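Local coordinates for coclaurine N-methyltransferase (Coptis japonica, PDB 6GKV), which transfers a methyl group from S-adenosyl-L-methionine to the ring nitrogen of coclaurine and related tetrahydroisoquinolines in alkaloid biosynthesis, at residues Leu74-Ile79 / Ser156-Glu161; Val274-Leu279 / Met343-Leu348; Arg59-Ala64 / His202-Glu207. All blocks are in the same frame, centred on the assembly; numbering follows the deposited sequence.

Interaction 1: Leu74-Ile79 / Ser156-Glu161. With SAH (S-adenosyl-L-homocysteine), chain C.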
loop_
_atom_site.group_PDB
_atom_site.type_symbol
_atom_site.label_atom_id
_atom_site.label_comp_id
_atom_site.label_asym_id
_atom_site.label_seq_id
_atom_site.Cartn_x
_atom_site.Cartn_y
_atom_site.Cartn_z
ATOM N N LEU A 74 10.079 25.395 -16.427
ATOM C CA LEU A 74 9.171 24.435 -17.033
ATOM C C LEU A 74 7.777 25.060 -17.006
ATOM O O LEU A 74 7.581 26.053 -16.310
ATOM C CB LEU A 74 9.225 23.120 -16.252
ATOM C CG LEU A 74 8.766 21.799 -16.853
ATOM C CD1 LEU A 74 9.437 21.535 -18.198
ATOM C CD2 LEU A 74 9.105 20.713 -15.852
ATOM N N TYR A 75 6.829 24.526 -17.777
ATOM C CA TYR A 75 5.408 24.935 -17.687
ATOM C C TYR A 75 5.056 26.370 -18.161
ATOM O O TYR A 75 3.886 26.770 -18.107
ATOM C CB TYR A 75 4.916 24.737 -16.242
ATOM C CG TYR A 75 5.004 23.297 -15.796
ATOM C CD1 TYR A 75 4.687 22.268 -16.680
ATOM C CD2 TYR A 75 5.440 22.961 -14.520
ATOM C CE1 TYR A 75 4.771 20.955 -16.307
ATOM C CE2 TYR A 75 5.534 21.637 -14.137
ATOM C CZ TYR A 75 5.192 20.635 -15.041
ATOM O OH TYR A 75 5.267 19.299 -14.692
ATOM N N GLU A 76 6.053 27.139 -18.610
ATOM C CA GLU A 76 5.804 28.376 -19.361
ATOM C C GLU A 76 6.342 28.200 -20.778
ATOM O O GLU A 76 7.106 29.025 -21.279
ATOM C CB GLU A 76 6.455 29.601 -18.702
ATOM C CG GLU A 76 5.617 30.304 -17.631
ATOM C CD GLU A 76 4.254 30.757 -18.117
ATOM O OE1 GLU A 76 4.080 31.027 -19.322
ATOM O OE2 GLU A 76 3.349 30.851 -17.272
ATOM N N ILE A 77 5.947 27.106 -21.413
ATOM C CA ILE A 77 6.472 26.740 -22.715
ATOM C C ILE A 77 5.596 27.296 -23.825
ATOM O O ILE A 77 4.377 27.169 -23.761
ATOM C CB ILE A 77 6.565 25.208 -22.865
ATOM C CG1 ILE A 77 7.172 24.577 -21.595
ATOM C CG2 ILE A 77 7.320 24.849 -24.154
ATOM C CD1 ILE A 77 8.552 25.155 -21.193
ATOM N N PRO A 78 6.216 27.919 -24.841
ATOM C CA PRO A 78 5.476 28.385 -26.016
ATOM C C PRO A 78 4.614 27.285 -26.622
ATOM O O PRO A 78 5.089 26.182 -26.911
ATOM C CB PRO A 78 6.584 28.821 -26.989
ATOM C CG PRO A 78 7.861 28.297 -26.410
ATOM C CD PRO A 78 7.643 28.259 -24.936
ATOM N N ILE A 79 3.338 27.608 -26.800
ATOM C CA ILE A 79 2.348 26.661 -27.273
ATOM C C ILE A 79 2.718 26.106 -28.651
ATOM O O ILE A 79 2.486 24.921 -28.926
ATOM C CB ILE A 79 0.947 27.328 -27.303
ATOM C CG1 ILE A 79 -0.152 26.277 -27.433
ATOM C CG2 ILE A 79 0.860 28.433 -28.367
ATOM C CD1 ILE A 79 -0.412 25.542 -26.150
ATOM N N SER A 156 0.062 29.185 -14.579
ATOM C CA SER A 156 0.851 29.424 -15.788
ATOM C C SER A 156 0.090 30.305 -16.778
ATOM O O SER A 156 -0.880 29.871 -17.397
ATOM C CB SER A 156 1.240 28.079 -16.428
ATOM O OG SER A 156 1.681 28.218 -17.761
ATOM N N VAL A 157 0.535 31.553 -16.912
ATOM C CA VAL A 157 -0.122 32.530 -17.782
ATOM C C VAL A 157 -0.224 32.049 -19.221
ATOM O O VAL A 157 -1.103 32.480 -19.961
ATOM C CB VAL A 157 0.615 33.876 -17.769
ATOM C CG1 VAL A 157 0.580 34.489 -16.378
ATOM C CG2 VAL A 157 2.049 33.696 -18.248
ATOM N N SER A 158 0.673 31.149 -19.607
ATOM C CA SER A 158 0.670 30.582 -20.946
ATOM C C SER A 158 -0.408 29.500 -21.107
ATOM O O SER A 158 -0.911 29.282 -22.207
ATOM C CB SER A 158 2.055 30.024 -21.261
ATOM O OG SER A 158 2.011 29.048 -22.277
ATOM N N GLN A 159 -0.766 28.830 -20.013
ATOM C CA GLN A 159 -1.757 27.751 -20.068
ATOM C C GLN A 159 -3.195 28.292 -19.976
ATOM O O GLN A 159 -4.099 27.780 -20.641
ATOM C CB GLN A 159 -1.465 26.713 -18.969
ATOM C CG GLN A 159 -0.161 25.949 -19.214
ATOM C CD GLN A 159 0.154 24.898 -18.153
ATOM O OE1 GLN A 159 -0.607 24.701 -17.211
ATOM N NE2 GLN A 159 1.285 24.207 -18.317
ATOM N N LYS A 160 -3.404 29.337 -19.184
ATOM C CA LYS A 160 -4.675 30.052 -19.204
ATOM C C LYS A 160 -4.927 30.676 -20.574
ATOM O O LYS A 160 -6.080 30.757 -21.036
ATOM C CB LYS A 160 -4.690 31.137 -18.125
ATOM C CG LYS A 160 -6.034 31.820 -17.916
ATOM C CD LYS A 160 -5.869 33.070 -17.062
ATOM C CE LYS A 160 -7.191 33.572 -16.508
ATOM N NZ LYS A 160 -8.189 33.802 -17.579
ATOM N N GLU A 161 -3.841 31.120 -21.218
ATOM C CA GLU A 161 -3.856 31.611 -22.613
ATOM C C GLU A 161 -4.622 30.689 -23.540
ATOM O O GLU A 161 -5.708 30.997 -24.025
ATOM C CB GLU A 161 -2.423 31.713 -23.158
ATOM C CG GLU A 161 -1.637 33.018 -22.937
ATOM C CD GLU A 161 -2.497 34.267 -22.992
ATOM O OE1 GLU A 161 -3.377 34.373 -23.881
ATOM O OE2 GLU A 161 -2.272 35.170 -22.159
HETATM N N SAH C . -2.319 18.045 -16.094
HETATM C CA SAH C . -1.739 18.455 -17.365
HETATM C CB SAH C . -0.269 18.814 -17.202
HETATM C CG SAH C . 0.501 18.015 -16.154
HETATM S SD SAH C . 2.162 18.701 -15.901
HETATM C C SAH C . -1.877 17.372 -18.423
HETATM O O SAH C . -2.151 16.229 -18.054
HETATM O OXT SAH C . -1.716 17.612 -19.632
HETATM C "C5'" SAH C . 1.732 19.471 -14.315
HETATM C "C4'" SAH C . 0.728 20.626 -14.418
HETATM O "O4'" SAH C . 0.493 21.193 -13.138
HETATM C "C3'" SAH C . 1.221 21.759 -15.309
HETATM O "O3'" SAH C . 0.126 22.292 -16.010
HETATM C "C2'" SAH C . 1.704 22.828 -14.361
HETATM O "O2'" SAH C . 1.482 24.087 -14.947
HETATM C "C1'" SAH C . 0.825 22.576 -13.138
HETATM N N9 SAH C . 1.461 22.978 -11.863
HETATM C C8 SAH C . 2.700 22.624 -11.373
HETATM N N7 SAH C . 2.873 23.224 -10.166
HETATM C C5 SAH C . 1.761 23.956 -9.879
HETATM C C6 SAH C . 1.402 24.769 -8.797
HETATM N N6 SAH C . 2.227 24.947 -7.762
HETATM N N1 SAH C . 0.171 25.400 -8.805
HETATM C C2 SAH C . -0.690 25.233 -9.876
HETATM N N3 SAH C . -0.331 24.430 -10.940
HETATM C C4 SAH C . 0.874 23.807 -10.940
#

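Interaction 2: Val274-Leu279 / Met343-Leu348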
loop_
_atom_site.group_PDB
_atom_site.type_symbol
_atom_site.label_atom_id
_atom_site.label_comp_id
_atom_site.label_asym_id
_atom_site.label_seq_id
_atom_site.Cartn_x
_atom_site.Cartn_y
_atom_site.Cartn_z
ATOM N N VAL A 274 -11.310 4.706 -2.787
ATOM C CA VAL A 274 -12.414 3.894 -3.266
ATOM C C VAL A 274 -11.930 2.837 -4.253
ATOM O O VAL A 274 -12.376 1.686 -4.225
ATOM C CB VAL A 274 -13.478 4.783 -3.915
ATOM C CG1 VAL A 274 -14.379 3.964 -4.857
ATOM C CG2 VAL A 274 -14.281 5.481 -2.810
ATOM N N ASN A 275 -11.010 3.238 -5.124
ATOM C CA ASN A 275 -10.393 2.305 -6.044
ATOM C C ASN A 275 -8.956 2.674 -6.267
ATOM O O ASN A 275 -8.525 3.755 -5.912
ATOM C CB ASN A 275 -11.124 2.266 -7.377
ATOM C CG ASN A 275 -11.170 0.875 -7.964
ATOM O OD1 ASN A 275 -10.294 0.048 -7.704
ATOM N ND2 ASN A 275 -12.215 0.594 -8.739
ATOM N N HIS A 276 -8.220 1.759 -6.872
ATOM C CA HIS A 276 -6.810 1.933 -7.083
ATOM C C HIS A 276 -6.393 1.041 -8.235
ATOM O O HIS A 276 -6.624 -0.165 -8.215
ATOM C CB HIS A 276 -6.034 1.594 -5.817
ATOM C CG HIS A 276 -4.566 1.835 -5.931
ATOM N ND1 HIS A 276 -3.649 1.268 -5.067
ATOM C CD2 HIS A 276 -3.849 2.575 -6.808
ATOM C CE1 HIS A 276 -2.435 1.647 -5.410
ATOM N NE2 HIS A 276 -2.527 2.440 -6.465
ATOM N N TRP A 277 -5.821 1.650 -9.263
ATOM C CA TRP A 277 -5.301 0.902 -10.381
ATOM C C TRP A 277 -3.853 1.303 -10.524
ATOM O O TRP A 277 -3.478 2.389 -10.082
ATOM C CB TRP A 277 -6.026 1.230 -11.677
ATOM C CG TRP A 277 -7.512 1.153 -11.672
ATOM C CD1 TRP A 277 -8.275 0.154 -12.221
ATOM C CD2 TRP A 277 -8.434 2.129 -11.180
ATOM N NE1 TRP A 277 -9.616 0.431 -12.066
ATOM C CE2 TRP A 277 -9.746 1.658 -11.413
ATOM C CE3 TRP A 277 -8.292 3.369 -10.516
ATOM C CZ2 TRP A 277 -10.898 2.343 -11.041
ATOM C CZ3 TRP A 277 -9.438 4.067 -10.141
ATOM C CH2 TRP A 277 -10.724 3.548 -10.408
ATOM N N THR A 278 -3.037 0.447 -11.125
ATOM C CA THR A 278 -1.834 0.932 -11.768
ATOM C C THR A 278 -1.915 0.596 -13.247
ATOM O O THR A 278 -2.910 0.028 -13.727
ATOM C CB THR A 278 -0.545 0.350 -11.196
ATOM O OG1 THR A 278 -0.476 -1.055 -11.482
ATOM C CG2 THR A 278 -0.428 0.633 -9.690
ATOM N N LEU A 279 -0.847 0.938 -13.954
ATOM C CA LEU A 279 -0.818 0.966 -15.411
ATOM C C LEU A 279 0.649 0.839 -15.859
ATOM O O LEU A 279 1.520 1.541 -15.335
ATOM C CB LEU A 279 -1.472 2.267 -15.858
ATOM C CG LEU A 279 -1.678 2.845 -17.241
ATOM C CD1 LEU A 279 -3.096 3.366 -17.333
ATOM C CD2 LEU A 279 -0.725 3.995 -17.402
ATOM N N MET A 343 6.142 3.499 -13.303
ATOM C CA MET A 343 4.843 3.374 -13.938
ATOM C C MET A 343 3.857 4.430 -13.455
ATOM O O MET A 343 4.233 5.384 -12.764
ATOM C CB MET A 343 4.270 1.973 -13.681
ATOM C CG MET A 343 4.327 1.542 -12.199
ATOM S SD MET A 343 3.729 -0.148 -11.896
ATOM C CE MET A 343 5.183 -1.127 -12.238
ATOM N N ALA A 344 2.594 4.228 -13.816
ATOM C CA ALA A 344 1.519 5.148 -13.482
ATOM C C ALA A 344 0.478 4.535 -12.545
ATOM O O ALA A 344 0.038 3.394 -12.715
ATOM C CB ALA A 344 0.849 5.644 -14.749
ATOM N N SER A 345 0.089 5.323 -11.550
ATOM C CA SER A 345 -0.908 4.941 -10.550
ATOM C C SER A 345 -2.154 5.804 -10.622
ATOM O O SER A 345 -2.066 7.044 -10.651
ATOM C CB SER A 345 -0.295 5.042 -9.153
ATOM O OG SER A 345 -1.258 4.832 -8.134
ATOM N N HIS A 346 -3.316 5.156 -10.639
ATOM C CA HIS A 346 -4.609 5.847 -10.541
ATOM C C HIS A 346 -5.333 5.569 -9.218
ATOM O O HIS A 346 -5.618 4.411 -8.873
ATOM C CB HIS A 346 -5.526 5.453 -11.700
ATOM C CG HIS A 346 -5.078 5.977 -13.034
ATOM N ND1 HIS A 346 -5.684 5.619 -14.217
ATOM C CD2 HIS A 346 -4.088 6.836 -13.362
ATOM C CE1 HIS A 346 -5.084 6.231 -15.224
ATOM N NE2 HIS A 346 -4.121 6.985 -14.731
ATOM N N VAL A 347 -5.662 6.639 -8.501
ATOM C CA VAL A 347 -6.398 6.524 -7.256
ATOM C C VAL A 347 -7.723 7.284 -7.293
ATOM O O VAL A 347 -7.767 8.470 -7.658
ATOM C CB VAL A 347 -5.578 7.033 -6.065
ATOM C CG1 VAL A 347 -6.245 6.606 -4.772
ATOM C CG2 VAL A 347 -4.144 6.500 -6.127
ATOM N N LEU A 348 -8.806 6.600 -6.903
ATOM C CA LEU A 348 -10.104 7.258 -6.792
ATOM C C LEU A 348 -10.437 7.453 -5.314
ATOM O O LEU A 348 -10.407 6.504 -4.533
ATOM C CB LEU A 348 -11.198 6.457 -7.514
ATOM C CG LEU A 348 -12.595 7.102 -7.592
ATOM C CD1 LEU A 348 -12.571 8.422 -8.355
ATOM C CD2 LEU A 348 -13.634 6.150 -8.193
#

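Interaction 3: Arg59-Ala64 / His202-Glu207. With SAH (S-adenosyl-L-homocysteine), chain C.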
loop_
_atom_site.group_PDB
_atom_site.type_symbol
_atom_site.label_atom_id
_atom_site.label_comp_id
_atom_site.label_asym_id
_atom_site.label_seq_id
_atom_site.Cartn_x
_atom_site.Cartn_y
_atom_site.Cartn_z
ATOM N N ARG A 59 5.046 15.466 5.888
ATOM C CA ARG A 59 4.000 16.088 6.712
ATOM C C ARG A 59 4.486 17.307 7.516
ATOM O O ARG A 59 3.678 18.092 8.022
ATOM C CB ARG A 59 3.378 15.058 7.672
ATOM C CG ARG A 59 2.447 14.047 7.000
ATOM C CD ARG A 59 1.894 13.011 7.992
ATOM N NE ARG A 59 1.295 11.850 7.334
ATOM C CZ ARG A 59 -0.013 11.646 7.180
ATOM N NH1 ARG A 59 -0.897 12.527 7.621
ATOM N NH2 ARG A 59 -0.442 10.548 6.577
ATOM N N GLN A 60 5.796 17.473 7.629
ATOM C CA GLN A 60 6.345 18.682 8.248
ATOM C C GLN A 60 6.718 19.796 7.270
ATOM O O GLN A 60 7.012 20.908 7.677
ATOM C CB GLN A 60 7.566 18.325 9.083
ATOM C CG GLN A 60 7.195 17.590 10.337
ATOM C CD GLN A 60 8.389 16.996 11.023
ATOM O OE1 GLN A 60 9.393 16.655 10.389
ATOM N NE2 GLN A 60 8.312 16.912 12.338
ATOM N N MET A 61 6.715 19.498 5.979
ATOM C CA MET A 61 7.090 20.496 4.984
ATOM C C MET A 61 5.919 21.446 4.735
ATOM O O MET A 61 4.923 21.394 5.452
ATOM C CB MET A 61 7.531 19.809 3.690
ATOM C CG MET A 61 8.835 19.044 3.841
ATOM S SD MET A 61 9.412 18.235 2.327
ATOM C CE MET A 61 10.817 17.317 2.962
ATOM N N LYS A 62 6.041 22.325 3.746
ATOM C CA LYS A 62 4.888 23.084 3.273
ATOM C C LYS A 62 4.324 22.352 2.072
ATOM O O LYS A 62 4.895 21.362 1.644
ATOM C CB LYS A 62 5.266 24.524 2.918
ATOM C CG LYS A 62 4.692 25.560 3.883
ATOM C CD LYS A 62 3.158 25.420 4.018
ATOM C CE LYS A 62 2.434 25.701 2.698
ATOM N NZ LYS A 62 0.968 25.449 2.777
ATOM N N ILE A 63 3.208 22.827 1.527
ATOM C CA ILE A 63 2.564 22.138 0.409
ATOM C C ILE A 63 3.492 21.987 -0.804
ATOM O O ILE A 63 3.557 20.925 -1.426
ATOM C CB ILE A 63 1.278 22.860 -0.024
ATOM C CG1 ILE A 63 0.187 22.667 1.040
ATOM C CG2 ILE A 63 0.810 22.333 -1.385
ATOM C CD1 ILE A 63 -1.141 23.389 0.748
ATOM N N ALA A 64 4.221 23.048 -1.128
ATOM C CA ALA A 64 5.162 23.010 -2.247
ATOM C C ALA A 64 6.365 23.891 -1.992
ATOM O O ALA A 64 6.275 24.894 -1.277
ATOM C CB ALA A 64 4.487 23.434 -3.534
ATOM N N HIS A 202 5.130 17.505 -7.930
ATOM C CA HIS A 202 5.738 18.823 -7.706
ATOM C C HIS A 202 5.467 19.366 -6.313
ATOM O O HIS A 202 5.995 20.403 -5.916
ATOM C CB HIS A 202 5.200 19.810 -8.731
ATOM C CG HIS A 202 5.526 19.447 -10.143
ATOM N ND1 HIS A 202 6.820 19.253 -10.580
ATOM C CD2 HIS A 202 4.730 19.264 -11.224
ATOM C CE1 HIS A 202 6.807 18.961 -11.869
ATOM N NE2 HIS A 202 5.552 18.964 -12.283
ATOM N N MET A 203 4.602 18.668 -5.584
ATOM C CA MET A 203 4.209 19.093 -4.250
ATOM C C MET A 203 5.046 18.369 -3.226
ATOM O O MET A 203 5.857 17.530 -3.585
ATOM C CB MET A 203 2.724 18.831 -4.011
ATOM C CG MET A 203 1.834 19.352 -5.114
ATOM S SD MET A 203 1.855 21.154 -5.242
ATOM C CE MET A 203 2.196 21.374 -6.989
ATOM N N LYS A 204 4.835 18.698 -1.954
ATOM C CA LYS A 204 5.579 18.090 -0.867
ATOM C C LYS A 204 4.623 17.575 0.199
ATOM O O LYS A 204 4.355 16.376 0.274
ATOM C CB LYS A 204 6.559 19.091 -0.254
ATOM C CG LYS A 204 7.602 19.616 -1.224
ATOM C CD LYS A 204 8.419 18.476 -1.824
ATOM C CE LYS A 204 9.539 18.998 -2.737
ATOM N NZ LYS A 204 10.040 17.911 -3.622
ATOM N N ASN A 205 4.108 18.489 1.019
ATOM C CA ASN A 205 3.216 18.116 2.109
ATOM C C ASN A 205 1.809 17.742 1.622
ATOM O O ASN A 205 0.918 18.597 1.529
ATOM C CB ASN A 205 3.124 19.234 3.145
ATOM C CG ASN A 205 2.370 18.811 4.394
ATOM O OD1 ASN A 205 1.468 17.976 4.339
ATOM N ND2 ASN A 205 2.739 19.385 5.532
ATOM N N TYR A 206 1.620 16.442 1.384
ATOM C CA TYR A 206 0.401 15.896 0.799
ATOM C C TYR A 206 -0.779 15.908 1.759
ATOM O O TYR A 206 -1.936 16.016 1.349
ATOM C CB TYR A 206 0.657 14.470 0.339
ATOM C CG TYR A 206 1.626 14.324 -0.811
ATOM C CD1 TYR A 206 1.470 15.055 -1.975
ATOM C CD2 TYR A 206 2.690 13.439 -0.729
ATOM C CE1 TYR A 206 2.350 14.910 -3.024
ATOM C CE2 TYR A 206 3.575 13.284 -1.774
ATOM C CZ TYR A 206 3.406 14.023 -2.918
ATOM O OH TYR A 206 4.289 13.859 -3.975
ATOM N N GLU A 207 -0.494 15.789 3.044
ATOM C CA GLU A 207 -1.559 15.891 4.040
ATOM C C GLU A 207 -2.220 17.286 3.972
ATOM O O GLU A 207 -3.451 17.391 4.014
ATOM C CB GLU A 207 -1.014 15.601 5.452
ATOM C CG GLU A 207 -2.012 15.828 6.586
ATOM C CD GLU A 207 -1.355 15.860 7.964
ATOM O OE1 GLU A 207 -0.369 15.131 8.180
ATOM O OE2 GLU A 207 -1.813 16.630 8.833
HETATM N N SAH C . -2.319 18.045 -16.094
HETATM C CA SAH C . -1.739 18.455 -17.365
HETATM C CB SAH C . -0.269 18.814 -17.202
HETATM C CG SAH C . 0.501 18.015 -16.154
HETATM S SD SAH C . 2.162 18.701 -15.901
HETATM C C SAH C . -1.877 17.372 -18.423
HETATM O O SAH C . -2.151 16.229 -18.054
HETATM O OXT SAH C . -1.716 17.612 -19.632
HETATM C "C5'" SAH C . 1.732 19.471 -14.315
HETATM C "C4'" SAH C . 0.728 20.626 -14.418
HETATM O "O4'" SAH C . 0.493 21.193 -13.138
HETATM C "C3'" SAH C . 1.221 21.759 -15.309
HETATM O "O3'" SAH C . 0.126 22.292 -16.010
HETATM C "C2'" SAH C . 1.704 22.828 -14.361
HETATM O "O2'" SAH C . 1.482 24.087 -14.947
HETATM C "C1'" SAH C . 0.825 22.576 -13.138
HETATM N N9 SAH C . 1.461 22.978 -11.863
HETATM C C8 SAH C . 2.700 22.624 -11.373
HETATM N N7 SAH C . 2.873 23.224 -10.166
HETATM C C5 SAH C . 1.761 23.956 -9.879
HETATM C C6 SAH C . 1.402 24.769 -8.797
HETATM N N6 SAH C . 2.227 24.947 -7.762
HETATM N N1 SAH C . 0.171 25.400 -8.805
HETATM C C2 SAH C . -0.690 25.233 -9.876
HETATM N N3 SAH C . -0.331 24.430 -10.940
HETATM C C4 SAH C . 0.874 23.807 -10.940
#

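Interaction 1: Leu74-Ile79 / Ser156-Glu161
E76 and S158 bring their CA atoms to 5.8 Å where the irregular segment 74-79 passes the first turn of helix 157-168, and the bonds between the two run from serine hydroxyls to loop carbonyls. S156 OG gives the firmer of these, donating to Y75 O at 2.7 Å with a C=O...OG angle of 165°, so that it meets the carbonyl almost end-on. The same oxygen takes a weak N-cap bond from Q159 N, joining the loop to the start of the helix through one hydroxyl. S158 OG adds a weak bond to I77 O. Between these two serines the E76 chain bends at chi2 (-56°) and lays its carboxylate against the helix N-terminus, with OE2 2.9 Å from V157 N and OE1 3.0 Å from S158 CB. The helix end would probably favour the negative charge, whereas the nearby carboxylate of D71 would oppose it.

This helix follows strand 149-154 of the Rossmann-like methyltransferase sheet, and its Q159 is a cofactor-binding residue. The Q159 chain, extended beyond CG, carries its amide to the ribose; OE1 accepts from SAH O3' at 2.8 Å and also from O2', although the placing of OE1 is less certain. Y75 covers the ribose from the loop side: C2' of SAH lies 3.6 Å above one ring face, while L74 CG lies over the opposite face. Y75 OH comes to 3.4 Å from SAH SD and probably hydrogen-bonds H202, and the tyrosine also touches the bound N-methylheliamine.

Interaction 2: Val274-Leu279 / Met343-Leu348
W277 and H346 face each other as an antiparallel hydrogen-bonded pair, W277 N donating to H346 O at 2.8 Å in the carbonyl plane and H346 N returning a bond to W277 O from well above the plane of that carbonyl. The indole turns an edge to the neighbouring strand: its CE3 packs on H346 CB, and CZ3 lies 4.0 Å from L348 CB, the two side chains running side by side. Further along the same face, L279 CD2 meets A344 CB at 3.5 Å. On the other face, H276 NE2 and S345 OG share a hydrogen bond of 3.2 Å in which either could be the donor. It is the first torsion of H276, with CG anti to the backbone N (chi1 -176°), that lets the imidazole reach along the sheet to this serine.

V274 and N275 both lie opposite L348 in a classic beta bulge; V274 N makes a straight 2.7 Å bond to L348 O, and N275 N adds a weak one. These are the last two strands of the mixed sheet, whose order 3-2-1-4-5-7-6, with strand 342-350 antiparallel to its neighbours, is the hallmark of Rossmann-like methyltransferases.

A second shell fixes the rings. N275 OD1 accepts from H276 N at 2.8 Å and bonds Q52 of the second subunit, while N275 CG sits 3.4 Å above the W277 ring, toward its rim. R118 forms a cation-pi contact with W277 and a hydrogen bond with H346 ND1, and E226 holds H346 NE2, so both imidazole nitrogens are engaged. The second subunit also reaches the face that carries H276 and T278: H276 ND1 is hydrogen-bonded to Y266 of that subunit, whose Y44 packs on T278 and M343.

Interaction 3: Arg59-Ala64 / His202-Glu207
K62 and I63 present their carbonyls in succession to the backbone of the segment 202-207, N205 N reaching K62 O at 3.0 Å and K204 N reaching I63 O at 2.6 Å. The two chains thus run past each other in opposite directions, with the CA atoms of I63 and N205 only 4.4 Å apart. N205 extends the grip with its side chain. Its CG stands anti to the backbone N (chi1 -172°), carrying ND2 to M61 O for a bond of 3.0 Å that is almost perfectly straight (177°); M61 O lies in the amide plane, while the amide itself comes from above the carbonyl plane. N205 is also the N-cap residue of helix 206-215, and its OD1 accepts from L208 N.

The loop after strand 191-197 and the helix it leads into belong to the Rossmann-like core, and this loop borders the cofactor pocket. M203, bent at chi2 and chi3, sets its SD 3.9 Å from A64 CB and its CE 3.7 Å from N6 of the SAH adenine. H202 CD2 approaches SAH C8; its ND1 is bonded to T255 O and its NE2 faces Y75, and the ring also touches the bound N-methylheliamine.

At the far end, R59 and E207 cross at about a right angle in a salt bridge, NH1 to OE1 2.7 Å, their planar groups turned 50° apart and OE1 met from above the carboxylate plane. D269 is a second partner for NH1, and R211 holds the other carboxylate oxygen of E207. An alanine in place of R59 is likely to leave E207 OE1 and D269 without this shared cation. Between the two ends, M61 SD rests on K204 CB at 3.9 Å.

How the interactions relate
Interactions 1 and 3 meet at the active site: Y75 OH lies 2.4 Å from H202 NE2, a probable hydrogen bond whose shortness makes its exact length doubtful. Both contacts touch SAH, interaction 1 at the ribose and sulfur and interaction 3 at the adenine, and Y75 and H202 also line the N-methylheliamine pocket. In sequence, interaction 1 is nested within the loop that interaction 3 closes. Interaction 2 stands apart at the dimer-facing edge of the sheet, its centre about 28 Å from that of interaction 1 and about 21 Å from that of interaction 3. The side chain of H346 is still about 10 Å from SAH.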